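Long-range contact in D,D-dipeptidase/D,D-carboxypeptidase (Enterococcus faecalis, PDB 4MUQ), which probably hydrolyses D-Ala-D-Ala dipeptides and D-alanyl-ended peptidoglycan precursors as a zinc-dependent D,D-peptidase of vancomycin resistance: residues M2-I13 with A220-E231. Sequence-based numbering, arbitrary orientation.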
loop_
_atom_site.group_PDB
_atom_site.type_symbol
_atom_site.label_atom_id
_atom_site.label_comp_id
_atom_site.label_asym_id
_atom_site.label_seq_id
_atom_site.Cartn_x
_atom_site.Cartn_y
_atom_site.Cartn_z
ATOM N N MET A 2 -28.631 14.383 5.680
ATOM C CA MET A 2 -28.757 14.069 4.263
ATOM C C MET A 2 -27.722 13.036 3.830
ATOM O O MET A 2 -26.526 13.208 4.050
ATOM C CB MET A 2 -28.612 15.339 3.422
ATOM C CG MET A 2 -29.587 16.443 3.793
ATOM S SD MET A 2 -31.296 15.998 3.440
ATOM C CE MET A 2 -31.247 15.913 1.655
ATOM N N MET A 3 -28.198 11.952 3.230
ATOM C CA MET A 3 -27.316 10.942 2.668
ATOM C C MET A 3 -27.120 11.266 1.198
ATOM O O MET A 3 -28.027 11.786 0.555
ATOM C CB MET A 3 -27.937 9.552 2.819
ATOM C CG MET A 3 -28.233 9.145 4.261
ATOM S SD MET A 3 -26.736 8.911 5.242
ATOM C CE MET A 3 -25.899 7.654 4.278
ATOM N N LYS A 4 -25.937 10.984 0.663
ATOM C CA LYS A 4 -25.708 11.194 -0.762
ATOM C C LYS A 4 -25.299 9.898 -1.448
ATOM O O LYS A 4 -24.686 9.024 -0.837
ATOM C CB LYS A 4 -24.662 12.285 -0.995
ATOM C CG LYS A 4 -23.272 11.927 -0.511
ATOM C CD LYS A 4 -22.345 13.135 -0.541
ATOM C CE LYS A 4 -22.121 13.653 -1.956
ATOM N NZ LYS A 4 -20.744 13.341 -2.443
ATOM N N THR A 5 -25.650 9.785 -2.724
ATOM C CA THR A 5 -25.391 8.575 -3.485
ATOM C C THR A 5 -24.160 8.731 -4.360
ATOM O O THR A 5 -24.002 9.733 -5.061
ATOM C CB THR A 5 -26.599 8.209 -4.368
ATOM O OG1 THR A 5 -27.769 8.128 -3.550
ATOM C CG2 THR A 5 -26.381 6.872 -5.058
ATOM N N ILE A 6 -23.291 7.730 -4.303
ATOM C CA ILE A 6 -22.111 7.679 -5.152
ATOM C C ILE A 6 -22.302 6.550 -6.152
ATOM O O ILE A 6 -22.579 5.410 -5.776
ATOM C CB ILE A 6 -20.847 7.413 -4.323
ATOM C CG1 ILE A 6 -20.757 8.389 -3.144
ATOM C CG2 ILE A 6 -19.592 7.485 -5.197
ATOM C CD1 ILE A 6 -20.552 9.837 -3.546
ATOM N N GLU A 7 -22.163 6.881 -7.428
ATOM C CA GLU A 7 -22.359 5.927 -8.503
ATOM C C GLU A 7 -21.017 5.603 -9.151
ATOM O O GLU A 7 -20.355 6.489 -9.694
ATOM C CB GLU A 7 -23.312 6.539 -9.521
ATOM C CG GLU A 7 -23.684 5.666 -10.689
ATOM C CD GLU A 7 -24.695 6.352 -11.587
ATOM O OE1 GLU A 7 -24.285 6.878 -12.643
ATOM O OE2 GLU A 7 -25.892 6.381 -11.225
ATOM N N LEU A 8 -20.613 4.337 -9.094
ATOM C CA LEU A 8 -19.297 3.943 -9.592
ATOM C C LEU A 8 -19.364 2.955 -10.752
ATOM O O LEU A 8 -20.156 2.014 -10.735
ATOM C CB LEU A 8 -18.455 3.340 -8.466
ATOM C CG LEU A 8 -18.228 4.206 -7.229
ATOM C CD1 LEU A 8 -19.312 3.976 -6.197
ATOM C CD2 LEU A 8 -16.879 3.941 -6.627
ATOM N N GLU A 9 -18.519 3.165 -11.757
ATOM C CA GLU A 9 -18.393 2.202 -12.845
ATOM C C GLU A 9 -17.547 1.033 -12.363
ATOM O O GLU A 9 -16.708 1.208 -11.475
ATOM C CB GLU A 9 -17.747 2.847 -14.074
ATOM C CG GLU A 9 -18.516 4.040 -14.639
ATOM C CD GLU A 9 -19.940 3.698 -15.032
ATOM O OE1 GLU A 9 -20.192 2.544 -15.441
ATOM O OE2 GLU A 9 -20.814 4.585 -14.928
ATOM N N LYS A 10 -17.768 -0.151 -12.932
ATOM C CA LYS A 10 -17.056 -1.343 -12.476
ATOM C C LYS A 10 -15.541 -1.186 -12.549
ATOM O O LYS A 10 -14.810 -1.697 -11.695
ATOM C CB LYS A 10 -17.499 -2.603 -13.229
ATOM C CG LYS A 10 -16.707 -3.835 -12.789
ATOM C CD LYS A 10 -17.410 -5.146 -13.063
ATOM C CE LYS A 10 -16.677 -6.268 -12.345
ATOM N NZ LYS A 10 -17.178 -7.613 -12.727
ATOM N N GLU A 11 -15.058 -0.453 -13.549
ATOM C CA GLU A 11 -13.613 -0.312 -13.717
ATOM C C GLU A 11 -12.948 0.449 -12.562
ATOM O O GLU A 11 -11.733 0.379 -12.388
ATOM C CB GLU A 11 -13.254 0.314 -15.074
ATOM C CG GLU A 11 -13.471 1.810 -15.167
ATOM C CD GLU A 11 -14.763 2.170 -15.872
ATOM O OE1 GLU A 11 -15.525 1.246 -16.240
ATOM O OE2 GLU A 11 -15.012 3.379 -16.058
ATOM N N GLU A 12 -13.744 1.148 -11.755
ATOM C CA GLU A 12 -13.204 1.860 -10.602
ATOM C C GLU A 12 -12.738 0.918 -9.492
ATOM O O GLU A 12 -12.037 1.341 -8.569
ATOM C CB GLU A 12 -14.214 2.879 -10.069
ATOM C CG GLU A 12 -14.524 3.992 -11.064
ATOM C CD GLU A 12 -15.355 5.105 -10.456
ATOM O OE1 GLU A 12 -14.871 5.755 -9.504
ATOM O OE2 GLU A 12 -16.490 5.330 -10.929
ATOM N N ILE A 13 -13.077 -0.371 -9.593
ATOM C CA ILE A 13 -12.509 -1.334 -8.637
ATOM C C ILE A 13 -10.995 -1.472 -8.790
ATOM O O ILE A 13 -10.327 -2.027 -7.924
ATOM C CB ILE A 13 -13.160 -2.755 -8.691
ATOM C CG1 ILE A 13 -12.818 -3.491 -9.984
ATOM C CG2 ILE A 13 -14.664 -2.696 -8.485
ATOM C CD1 ILE A 13 -13.251 -4.948 -9.968
ATOM N N ALA A 220 -18.931 -5.058 -6.276
ATOM C CA ALA A 220 -19.196 -4.361 -7.528
ATOM C C ALA A 220 -20.266 -5.070 -8.340
ATOM O O ALA A 220 -20.250 -6.295 -8.482
ATOM C CB ALA A 220 -17.922 -4.231 -8.347
ATOM N N LYS A 221 -21.206 -4.293 -8.868
ATOM C CA LYS A 221 -22.158 -4.831 -9.824
ATOM C C LYS A 221 -21.518 -4.829 -11.207
ATOM O O LYS A 221 -20.489 -4.187 -11.413
ATOM C CB LYS A 221 -23.455 -4.026 -9.806
ATOM C CG LYS A 221 -24.262 -4.224 -8.529
ATOM C CD LYS A 221 -25.605 -3.519 -8.592
ATOM C CE LYS A 221 -26.539 -4.040 -7.511
ATOM N NZ LYS A 221 -25.827 -4.231 -6.214
ATOM N N ASP A 222 -22.110 -5.558 -12.147
ATOM C CA ASP A 222 -21.546 -5.664 -13.490
ATOM C C ASP A 222 -21.426 -4.311 -14.197
ATOM O O ASP A 222 -20.569 -4.127 -15.067
ATOM C CB ASP A 222 -22.364 -6.634 -14.346
ATOM C CG ASP A 222 -22.193 -8.080 -13.916
ATOM O OD1 ASP A 222 -21.184 -8.391 -13.244
ATOM O OD2 ASP A 222 -23.067 -8.907 -14.259
ATOM N N ASP A 223 -22.279 -3.367 -13.812
ATOM C CA ASP A 223 -22.319 -2.056 -14.447
ATOM C C ASP A 223 -22.021 -0.933 -13.452
ATOM O O ASP A 223 -20.860 -0.627 -13.175
ATOM C CB ASP A 223 -23.689 -1.841 -15.096
ATOM C CG ASP A 223 -23.797 -0.508 -15.801
ATOM O OD1 ASP A 223 -22.754 0.022 -16.239
ATOM O OD2 ASP A 223 -24.929 0.009 -15.908
ATOM N N LYS A 224 -23.077 -0.319 -12.925
ATOM C CA LYS A 224 -22.935 0.746 -11.938
ATOM C C LYS A 224 -23.200 0.230 -10.531
ATOM O O LYS A 224 -24.196 -0.451 -10.283
ATOM C CB LYS A 224 -23.888 1.903 -12.248
ATOM C CG LYS A 224 -23.381 2.865 -13.311
ATOM C CD LYS A 224 -24.505 3.723 -13.860
ATOM C CE LYS A 224 -23.995 4.644 -14.960
ATOM N NZ LYS A 224 -23.496 3.890 -16.149
ATOM N N THR A 225 -22.306 0.572 -9.615
ATOM C CA THR A 225 -22.454 0.214 -8.215
ATOM C C THR A 225 -22.908 1.459 -7.470
ATOM O O THR A 225 -22.354 2.542 -7.667
ATOM C CB THR A 225 -21.121 -0.302 -7.640
ATOM O OG1 THR A 225 -20.733 -1.489 -8.344
ATOM C CG2 THR A 225 -21.246 -0.628 -6.159
ATOM N N LEU A 226 -23.928 1.315 -6.632
ATOM C CA LEU A 226 -24.444 2.450 -5.883
ATOM C C LEU A 226 -24.060 2.367 -4.412
ATOM O O LEU A 226 -24.295 1.356 -3.751
ATOM C CB LEU A 226 -25.957 2.538 -6.038
ATOM C CG LEU A 226 -26.400 2.641 -7.494
ATOM C CD1 LEU A 226 -27.914 2.517 -7.586
ATOM C CD2 LEU A 226 -25.933 3.951 -8.089
ATOM N N ILE A 227 -23.464 3.445 -3.917
ATOM C CA ILE A 227 -23.013 3.538 -2.534
ATOM C C ILE A 227 -23.636 4.788 -1.933
ATOM O O ILE A 227 -23.717 5.822 -2.599
ATOM C CB ILE A 227 -21.476 3.641 -2.463
ATOM C CG1 ILE A 227 -20.834 2.352 -2.982
ATOM C CG2 ILE A 227 -21.008 3.915 -1.042
ATOM C CD1 ILE A 227 -19.315 2.368 -2.964
ATOM N N LYS A 228 -24.113 4.704 -0.695
ATOM C CA LYS A 228 -24.602 5.912 -0.040
ATOM C C LYS A 228 -23.716 6.358 1.127
ATOM O O LYS A 228 -23.205 5.545 1.899
ATOM C CB LYS A 228 -26.077 5.799 0.358
ATOM C CG LYS A 228 -26.397 4.697 1.334
ATOM C CD LYS A 228 -27.822 4.857 1.824
ATOM C CE LYS A 228 -28.106 3.931 2.981
ATOM N NZ LYS A 228 -27.150 4.128 4.106
ATOM N N ILE A 229 -23.534 7.673 1.218
ATOM C CA ILE A 229 -22.585 8.287 2.135
ATOM C C ILE A 229 -23.283 9.448 2.827
ATOM O O ILE A 229 -24.077 10.150 2.201
ATOM C CB ILE A 229 -21.390 8.866 1.354
ATOM C CG1 ILE A 229 -20.753 7.803 0.454
ATOM C CG2 ILE A 229 -20.357 9.461 2.293
ATOM C CD1 ILE A 229 -19.963 6.749 1.198
ATOM N N PRO A 230 -23.010 9.650 4.124
ATOM C CA PRO A 230 -23.518 10.869 4.756
ATOM C C PRO A 230 -22.821 12.103 4.187
ATOM O O PRO A 230 -21.606 12.095 3.990
ATOM C CB PRO A 230 -23.137 10.689 6.227
ATOM C CG PRO A 230 -22.993 9.211 6.405
ATOM C CD PRO A 230 -22.444 8.708 5.105
ATOM N N GLU A 231 -23.596 13.150 3.918
ATOM C CA GLU A 231 -23.041 14.460 3.600
ATOM C C GLU A 231 -22.257 14.942 4.811
ATOM O O GLU A 231 -21.362 15.785 4.707
ATOM C CB GLU A 231 -24.164 15.454 3.310
ATOM C CG GLU A 231 -25.016 15.121 2.097
ATOM C CD GLU A 231 -24.680 15.977 0.892
ATOM O OE1 GLU A 231 -23.541 15.877 0.388
ATOM O OE2 GLU A 231 -25.554 16.755 0.454
#
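Met2 O accepts a hydrogen bond from Glu231 N (2.9 Å), extending the antiparallel ladder just beyond the paired strands 3-9 and 224-230. Met3 curls its bent chain beside the Pro230 ring, its CE 3.7 Å from Pro230 CD. Lys4 pairs with Ile229 through both backbone bonds; its side chain slants past Ile229, while Lys4 CD passes OE1 of the poorly ordered Glu231 at 3.1 Å. Ile6 exchanges two bonds with Ile227; with CG1 anti to its carbonyl carbon (chi1 -51°), it brings that atom to 3.6 Å from Ile229 CG1. On the opposite face, the extended Glu7 chain lies side by side with Leu226, CG against Leu226 CD2, and passes obliquely across Lys224, OE1 3.2 Å from Lys224 CE. Leu8 repeats the double pairing, with Thr225, and its CD1 meets Ile227 CD1 at 3.6 Å. Glu9 folds back at chi2, its OE2 salt-bridged to Lys224 NZ (3.0 Å) through a weak hydrogen bond; Lys224 probably offsets repulsion between Glu9 and Asp223. In the following 3-10 turn, Ile13 CG2 packs on Ala220 CB (3.6 Å). The chemistry is thus two-sided: Ile6, Leu8, Ile227 and Ile229 face the four-stranded sheet containing strands 213-219, 234-239 and 244-250, remote from the zinc site, whereas Thr5, Glu7, Glu9, Lys224, Leu226 and Lys228, salt-bridged to Glu199, form a mostly polar outer face.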